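Local atomic coordinates of cystatin (Fasciola hepatica, PDB entry 6I1M), a protein that probably inhibits papain-like cysteine proteases as an unusual secreted stefin (type 1 cystatin) of the liver fluke. Residues W67-F72 with T82-P87. Sequence-based numbering, arbitrary orientation.
Sequences WEVVVF and TSVGTP
In the C-terminal beta hairpin of the cystatin fold, whose antiparallel sheet wraps the helix 12-28, Phe-72 and Ser-83 form a hydrogen-bonded pair, with both N-to-O distances 2.9 Å: Phe-72 N to Ser-83 O and Ser-83 N to Phe-72 O. Next along the ladder, Val-71 faces Val-84 as a non-hydrogen-bonded pair. Gly-85 N then gives a short bond to Val-70 O (2.6 Å), almost in line with the carbonyl (C=O...N 176°). Past Val-84 the regular pairing of strand 83-90 is interrupted over Gly-85 to Pro-87, and two waters bridge the backbones there. Thr-86 O accepts from both; one also donates to Glu-68 O, while the other accepts from Val-70 N. On the helix side, Val-69 spreads its methyls between two partners. Val-69 CG1, set anti to the backbone N (chi1 -169°), meets Val-84 CG1 at 3.5 Å, and Val-69 CG2 rests on Pro-87 CB at 3.8 Å. Ile-22 and Phe-18 of the helix pack on Val-69 and Val-71 respectively, and Lys-25 NZ bonds to Val-84 O. Leu-26 touches both Trp-67 and Pro-87, where the proline CB approaches the indole obliquely, 4.1 Å from Trp-67 CD1.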
loop_
_atom_site.group_PDB
_atom_site.type_symbol
_atom_site.label_atom_id
_atom_site.label_comp_id
_atom_site.label_asym_id
_atom_site.label_seq_id
_atom_site.Cartn_x
_atom_site.Cartn_y
_atom_site.Cartn_z
ATOM N N TRP A 67 -6.803 -6.060 0.357
ATOM C CA TRP A 67 -6.524 -5.190 1.515
ATOM C C TRP A 67 -6.365 -3.755 1.018
ATOM O O TRP A 67 -5.930 -3.540 -0.159
ATOM C CB TRP A 67 -5.284 -5.671 2.256
ATOM C CG TRP A 67 -5.358 -7.022 2.905
ATOM C CD1 TRP A 67 -5.515 -7.270 4.242
ATOM C CD2 TRP A 67 -5.105 -8.302 2.297
ATOM N NE1 TRP A 67 -5.385 -8.608 4.500
ATOM C CE2 TRP A 67 -5.174 -9.272 3.324
ATOM C CE3 TRP A 67 -4.863 -8.732 0.987
ATOM C CZ2 TRP A 67 -4.995 -10.635 3.084
ATOM C CZ3 TRP A 67 -4.695 -10.079 0.746
ATOM C CH2 TRP A 67 -4.767 -11.017 1.780
ATOM N N GLU A 68 -6.760 -2.809 1.848
ATOM C CA GLU A 68 -6.395 -1.386 1.673
ATOM C C GLU A 68 -5.245 -1.108 2.638
ATOM O O GLU A 68 -5.358 -1.492 3.809
ATOM C CB GLU A 68 -7.623 -0.516 1.902
ATOM C CG GLU A 68 -7.320 0.949 2.053
ATOM C CD GLU A 68 -8.576 1.740 2.359
ATOM O OE1 GLU A 68 -9.522 1.669 1.523
ATOM O OE2 GLU A 68 -8.630 2.380 3.449
ATOM N N VAL A 69 -4.170 -0.493 2.151
ATOM C CA VAL A 69 -2.958 -0.196 2.965
ATOM C C VAL A 69 -2.503 1.211 2.602
ATOM O O VAL A 69 -2.219 1.449 1.425
ATOM C CB VAL A 69 -1.821 -1.200 2.707
ATOM C CG1 VAL A 69 -0.692 -1.051 3.730
ATOM C CG2 VAL A 69 -2.321 -2.638 2.675
ATOM N N VAL A 70 -2.392 2.083 3.593
ATOM C CA VAL A 70 -1.844 3.452 3.433
ATOM C C VAL A 70 -0.353 3.459 3.776
ATOM O O VAL A 70 0.020 2.965 4.837
ATOM C CB VAL A 70 -2.635 4.458 4.276
ATOM C CG1 VAL A 70 -2.168 5.874 3.994
ATOM C CG2 VAL A 70 -4.131 4.319 4.038
ATOM N N VAL A 71 0.472 3.984 2.870
ATOM C CA VAL A 71 1.920 4.251 3.117
ATOM C C VAL A 71 2.139 5.768 3.099
ATOM O O VAL A 71 1.797 6.385 2.077
ATOM C CB VAL A 71 2.813 3.577 2.067
ATOM C CG1 VAL A 71 4.285 3.829 2.355
ATOM C CG2 VAL A 71 2.525 2.087 1.948
ATOM N N PHE A 72 2.748 6.296 4.160
ATOM C CA PHE A 72 3.213 7.686 4.310
ATOM C C PHE A 72 4.684 7.786 3.884
ATOM O O PHE A 72 5.580 7.107 4.447
ATOM C CB PHE A 72 3.025 8.167 5.745
ATOM C CG PHE A 72 3.544 9.566 5.953
ATOM C CD1 PHE A 72 2.995 10.633 5.249
ATOM C CD2 PHE A 72 4.634 9.806 6.776
ATOM C CE1 PHE A 72 3.469 11.920 5.453
ATOM C CE2 PHE A 72 5.138 11.091 6.920
ATOM C CZ PHE A 72 4.558 12.140 6.253
ATOM N N THR A 82 9.324 6.921 6.398
ATOM C CA THR A 82 8.314 6.199 5.591
ATOM C C THR A 82 7.638 5.164 6.487
ATOM O O THR A 82 8.365 4.425 7.177
ATOM C CB THR A 82 8.938 5.534 4.365
ATOM O OG1 THR A 82 9.446 6.563 3.522
ATOM C CG2 THR A 82 7.953 4.690 3.590
ATOM N N SER A 83 6.307 5.141 6.514
ATOM C CA SER A 83 5.534 4.283 7.443
ATOM C C SER A 83 4.447 3.573 6.638
ATOM O O SER A 83 3.702 4.260 5.913
ATOM C CB SER A 83 4.984 5.124 8.584
ATOM O OG SER A 83 4.383 4.322 9.596
ATOM N N VAL A 84 4.378 2.247 6.752
ATOM C CA VAL A 84 3.234 1.442 6.246
ATOM C C VAL A 84 2.171 1.400 7.347
ATOM O O VAL A 84 2.500 1.026 8.491
ATOM C CB VAL A 84 3.675 0.040 5.789
ATOM C CG1 VAL A 84 2.525 -0.683 5.128
ATOM C CG2 VAL A 84 4.866 0.112 4.832
ATOM N N GLY A 85 0.949 1.796 7.014
ATOM C CA GLY A 85 -0.208 1.743 7.914
ATOM C C GLY A 85 -0.637 0.313 8.218
ATOM O O GLY A 85 -0.015 -0.660 7.721
ATOM N N THR A 86 -1.708 0.183 8.986
ATOM C CA THR A 86 -2.370 -1.104 9.282
ATOM C C THR A 86 -3.223 -1.530 8.095
ATOM O O THR A 86 -4.177 -0.836 7.714
ATOM C CB THR A 86 -3.224 -0.988 10.550
ATOM O OG1 THR A 86 -2.326 -0.592 11.584
ATOM C CG2 THR A 86 -3.900 -2.295 10.899
ATOM N N PRO A 87 -2.942 -2.708 7.479
ATOM C CA PRO A 87 -3.803 -3.213 6.413
ATOM C C PRO A 87 -5.222 -3.500 6.925
ATOM O O PRO A 87 -5.384 -3.929 8.065
ATOM C CB PRO A 87 -3.098 -4.489 5.958
ATOM C CG PRO A 87 -1.673 -4.245 6.377
ATOM C CD PRO A 87 -1.798 -3.593 7.741
HETATM O O HOH W 1 -6.204 0.383 5.663
HETATM O O HOH W 2 -3.629 1.291 6.107
#